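Local coordinates for colicin-B (PDB 1RH1), which forms channels that depolarise the cytoplasmic membrane of Escherichia coli and closely related bacteria, dissipating cellular energy, at residues S53-A58 with D202-G207; K361-Y366 with M455-A460. One frame throughout, in Å; residues are numbered along the deposited sequence.

Interaction 1: S53-A58 with D202-G207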
# COMPACT_ATOMS: atom_id res chain seq x y z
N SER A 53 -44.31 15.92 -12.49
CA SER A 53 -44.86 14.82 -13.27
C SER A 53 -45.09 13.52 -12.49
O SER A 53 -44.24 13.10 -11.69
CB SER A 53 -43.94 14.58 -14.45
OG SER A 53 -44.62 13.83 -15.44
N PRO A 54 -46.25 12.87 -12.72
CA PRO A 54 -46.75 11.70 -12.02
C PRO A 54 -46.01 10.42 -12.23
O PRO A 54 -46.34 9.43 -11.58
CB PRO A 54 -48.16 11.55 -12.46
CG PRO A 54 -48.05 12.03 -13.88
CD PRO A 54 -47.25 13.29 -13.69
N GLN A 55 -45.04 10.47 -13.17
CA GLN A 55 -44.13 9.40 -13.51
C GLN A 55 -43.46 8.78 -12.33
O GLN A 55 -43.12 7.60 -12.35
CB GLN A 55 -43.06 9.92 -14.41
CG GLN A 55 -43.72 10.19 -15.73
CD GLN A 55 -42.83 10.71 -16.85
OE1 GLN A 55 -43.32 11.22 -17.87
NE2 GLN A 55 -41.51 10.61 -16.70
N GLY A 56 -43.25 9.58 -11.29
CA GLY A 56 -42.73 9.09 -10.04
C GLY A 56 -41.33 9.60 -9.73
O GLY A 56 -40.87 9.50 -8.58
N ILE A 57 -40.66 10.15 -10.73
CA ILE A 57 -39.30 10.57 -10.51
C ILE A 57 -39.29 12.04 -10.13
O ILE A 57 -40.15 12.83 -10.54
CB ILE A 57 -38.40 10.34 -11.78
CG1 ILE A 57 -38.88 11.13 -12.98
CG2 ILE A 57 -38.40 8.84 -12.05
CD1 ILE A 57 -37.88 11.16 -14.14
N ALA A 58 -38.25 12.31 -9.31
CA ALA A 58 -37.92 13.65 -8.86
C ALA A 58 -37.57 14.57 -10.02
O ALA A 58 -37.34 14.06 -11.11
CB ALA A 58 -36.77 13.55 -7.93
N ASP A 202 -42.96 4.11 -14.80
CA ASP A 202 -43.87 5.22 -14.93
C ASP A 202 -45.05 4.99 -14.01
O ASP A 202 -45.91 4.16 -14.30
CB ASP A 202 -44.40 5.34 -16.36
CG ASP A 202 -45.08 6.69 -16.64
OD1 ASP A 202 -45.10 7.13 -17.79
OD2 ASP A 202 -45.60 7.32 -15.73
N ARG A 203 -45.11 5.76 -12.93
CA ARG A 203 -46.20 5.68 -11.99
C ARG A 203 -47.51 6.18 -12.59
O ARG A 203 -48.56 5.85 -12.05
CB ARG A 203 -45.90 6.51 -10.75
CG ARG A 203 -45.59 5.70 -9.51
CD ARG A 203 -44.28 4.92 -9.60
NE ARG A 203 -43.11 5.80 -9.62
CZ ARG A 203 -41.88 5.43 -9.24
NH1 ARG A 203 -41.63 4.19 -8.80
NH2 ARG A 203 -40.89 6.32 -9.30
N SER A 204 -47.50 6.97 -13.70
CA SER A 204 -48.72 7.47 -14.32
C SER A 204 -49.31 6.56 -15.37
O SER A 204 -50.51 6.67 -15.64
CB SER A 204 -48.51 8.81 -15.00
OG SER A 204 -47.80 8.86 -16.23
N ARG A 205 -48.50 5.67 -15.98
CA ARG A 205 -48.94 4.76 -17.03
C ARG A 205 -48.43 3.37 -16.69
O ARG A 205 -47.42 2.92 -17.22
CB ARG A 205 -48.37 5.27 -18.33
CG ARG A 205 -49.22 4.85 -19.49
CD ARG A 205 -49.63 6.06 -20.34
NE ARG A 205 -50.72 6.83 -19.76
CZ ARG A 205 -50.54 7.95 -19.05
NH1 ARG A 205 -49.32 8.45 -18.81
NH2 ARG A 205 -51.61 8.59 -18.55
N PRO A 206 -49.08 2.63 -15.77
CA PRO A 206 -48.59 1.38 -15.18
C PRO A 206 -48.35 0.27 -16.19
O PRO A 206 -49.00 0.23 -17.23
CB PRO A 206 -49.64 1.01 -14.15
CG PRO A 206 -50.24 2.34 -13.79
CD PRO A 206 -50.36 2.98 -15.17
N GLY A 207 -47.40 -0.61 -15.85
CA GLY A 207 -46.96 -1.69 -16.72
C GLY A 207 -45.80 -1.23 -17.60
O GLY A 207 -44.84 -1.99 -17.79
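Arg203 lays its side chain along the turn made by Pro54, Gln55 and Gly56. Arg203 CB starts 3.1 Å from Pro54 O, with Gln55 O close by. The chain then bends at both chi2 (67°) and chi3 (68°), which folds CD back toward Gln55 O and brings NE beside Gly56 CA. Arg203 NE gives Gln55 O a weak hydrogen bond of 3.3 Å, while Gly56 CA lies in the guanidinium plane, at its edge. At the tip, Arg203 NH2 comes 3.3 Å from Gly56 O. The firmer link is between backbones: Arg203 N donates to Gln55 O over 2.8 Å in a nearly straight bond, meeting the oxygen from above the carbonyl plane. Beside it, Ser204 CB packs on Pro54 CG at 3.4 Å, and Asp202 OD2 rests against Gln55 CA and CG. Asp202 OD2 is itself tied down, since Ser204 N (2.8 Å) and Ser204 OG (2.7 Å) reach it from one face of the carboxylate, the first closing an Asx turn. That turn fixes the Asp202 carboxylate against the backbone of Ser204. Both hydrogen bonds between the segments, the strong one and the weak one, thus end on a single peptide oxygen, Gln55 O; no salt bridge joins the two loops, and van der Waals contacts of Pro54, Gln55 and Gly56 supply the rest.

Interaction 2: K361-Y366 with M455-A460; sequences KTIRSY and MASAVA
Ser457, in the first turn of helix 457-472, pushes its hydroxymethyl group against the extended chain from Lys361 to Ile363 and buries more surface here than any other residue. Ser457 OG, anti to its own carbonyl carbon (chi1 -71°), accepts a weak hydrogen bond from Ile363 N at 2.8 Å. Ser457 OG also lies 3.1 Å from Thr362 CA, and Ser457 CB touches Lys361 O at 3.3 Å, so the short side chain bears on three successive residues. The Ile363 side chain adds van der Waals contact: Ile363 CG2 comes up beside the start of the helix, 4.0 Å from Ser457 O and nearly as close to Ser457 CB. Lys361 contributes mainly its carbonyl, for its side chain runs off toward the end of helix 342-357, where NZ bonds weakly to Asn357 O. Within this helical pore-forming domain the contact sets the loop between helices 342-357 and 366-376 against the N-terminal end of a predicted transmembrane helix. Phe358 packs on both Ser457 and Ile363, and Ile363 also meets Glu448 and Val451 of helix 441-452; past Ser457, Ala458 touches Glu318 and Leu322 on the long helix 291-340.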
# COMPACT_ATOMS: atom_id res chain seq x y z
N LYS A 361 9.81 -13.78 10.07
CA LYS A 361 10.02 -14.86 11.02
C LYS A 361 10.77 -14.37 12.26
O LYS A 361 11.25 -13.23 12.37
CB LYS A 361 10.78 -16.00 10.32
CG LYS A 361 10.00 -16.54 9.12
CD LYS A 361 10.81 -17.52 8.26
CE LYS A 361 10.22 -17.68 6.85
NZ LYS A 361 11.26 -18.03 5.89
N THR A 362 10.80 -15.29 13.21
CA THR A 362 11.30 -15.04 14.55
C THR A 362 12.50 -15.92 14.86
O THR A 362 12.36 -17.11 14.58
CB THR A 362 10.11 -15.31 15.50
OG1 THR A 362 9.17 -14.30 15.15
CG2 THR A 362 10.41 -15.25 16.99
N ILE A 363 13.64 -15.48 15.43
CA ILE A 363 14.72 -16.44 15.67
C ILE A 363 14.29 -17.47 16.69
O ILE A 363 13.33 -17.23 17.42
CB ILE A 363 16.08 -15.84 16.20
CG1 ILE A 363 15.88 -14.94 17.39
CG2 ILE A 363 16.74 -15.05 15.08
CD1 ILE A 363 17.24 -14.53 17.94
N ARG A 364 14.96 -18.64 16.76
CA ARG A 364 14.61 -19.65 17.74
C ARG A 364 14.83 -19.17 19.17
O ARG A 364 15.45 -18.14 19.41
CB ARG A 364 15.42 -20.91 17.54
CG ARG A 364 15.03 -21.75 16.33
CD ARG A 364 14.99 -23.22 16.73
NE ARG A 364 16.30 -23.65 17.15
CZ ARG A 364 16.57 -24.81 17.72
NH1 ARG A 364 15.64 -25.73 17.98
NH2 ARG A 364 17.84 -25.07 17.98
N SER A 365 14.27 -19.88 20.15
CA SER A 365 14.46 -19.43 21.51
C SER A 365 15.88 -19.71 21.94
O SER A 365 16.57 -20.57 21.40
CB SER A 365 13.54 -20.17 22.45
OG SER A 365 14.05 -21.46 22.75
N TYR A 366 16.26 -18.93 22.94
CA TYR A 366 17.48 -19.01 23.73
C TYR A 366 17.73 -20.43 24.20
O TYR A 366 18.79 -20.97 23.92
CB TYR A 366 17.37 -18.08 24.96
CG TYR A 366 15.94 -17.53 25.19
CD1 TYR A 366 14.89 -18.33 25.69
CD2 TYR A 366 15.66 -16.21 24.79
CE1 TYR A 366 13.59 -17.82 25.77
CE2 TYR A 366 14.37 -15.69 24.86
CZ TYR A 366 13.33 -16.50 25.35
OH TYR A 366 12.05 -15.96 25.39
N MET A 455 14.65 -5.38 18.65
CA MET A 455 15.13 -5.56 17.26
C MET A 455 14.36 -6.66 16.58
O MET A 455 14.05 -7.69 17.18
CB MET A 455 16.63 -5.93 17.23
CG MET A 455 17.39 -6.08 15.90
SD MET A 455 19.16 -6.32 16.14
CE MET A 455 19.59 -4.64 16.32
N ALA A 456 14.01 -6.40 15.32
CA ALA A 456 13.34 -7.37 14.47
C ALA A 456 14.17 -8.65 14.35
O ALA A 456 15.35 -8.51 14.05
CB ALA A 456 13.14 -6.77 13.10
N SER A 457 13.68 -9.88 14.58
CA SER A 457 14.49 -11.10 14.49
C SER A 457 15.35 -11.19 13.26
O SER A 457 16.53 -11.50 13.35
CB SER A 457 13.67 -12.37 14.48
OG SER A 457 13.04 -12.72 15.69
N ALA A 458 14.77 -10.86 12.09
CA ALA A 458 15.52 -10.86 10.85
C ALA A 458 16.73 -9.92 10.90
O ALA A 458 17.82 -10.38 10.58
CB ALA A 458 14.59 -10.43 9.72
N VAL A 459 16.60 -8.67 11.35
CA VAL A 459 17.72 -7.75 11.50
C VAL A 459 18.71 -8.32 12.54
O VAL A 459 19.93 -8.27 12.34
CB VAL A 459 17.21 -6.36 11.96
CG1 VAL A 459 18.30 -5.35 11.93
CG2 VAL A 459 16.19 -5.84 11.00
N ALA A 460 18.27 -8.93 13.65
CA ALA A 460 19.19 -9.50 14.61
C ALA A 460 19.92 -10.72 14.08
O ALA A 460 21.03 -11.01 14.52
CB ALA A 460 18.47 -9.91 15.87

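How the interactions relate
From the N terminus, the chain reaches 53-58 in the loop before strand 62-64, then runs through 143 residues, rich in strand, before 202-207 closes interaction 1 in the loop after strand 189-201. The long helix 291-340 then leads into the helical pore-forming domain. There 361-366 opens interaction 2, and 88 mostly helical residues follow before 455-460 closes it. The two loops are in series, neither nested nor crossed. Interaction 1 joins two surface loops of the strand-rich N-terminal part; interaction 2 is buried between an interhelical loop and a helix start. Their centres are 69 Å apart, on opposite sides of the chain's centre.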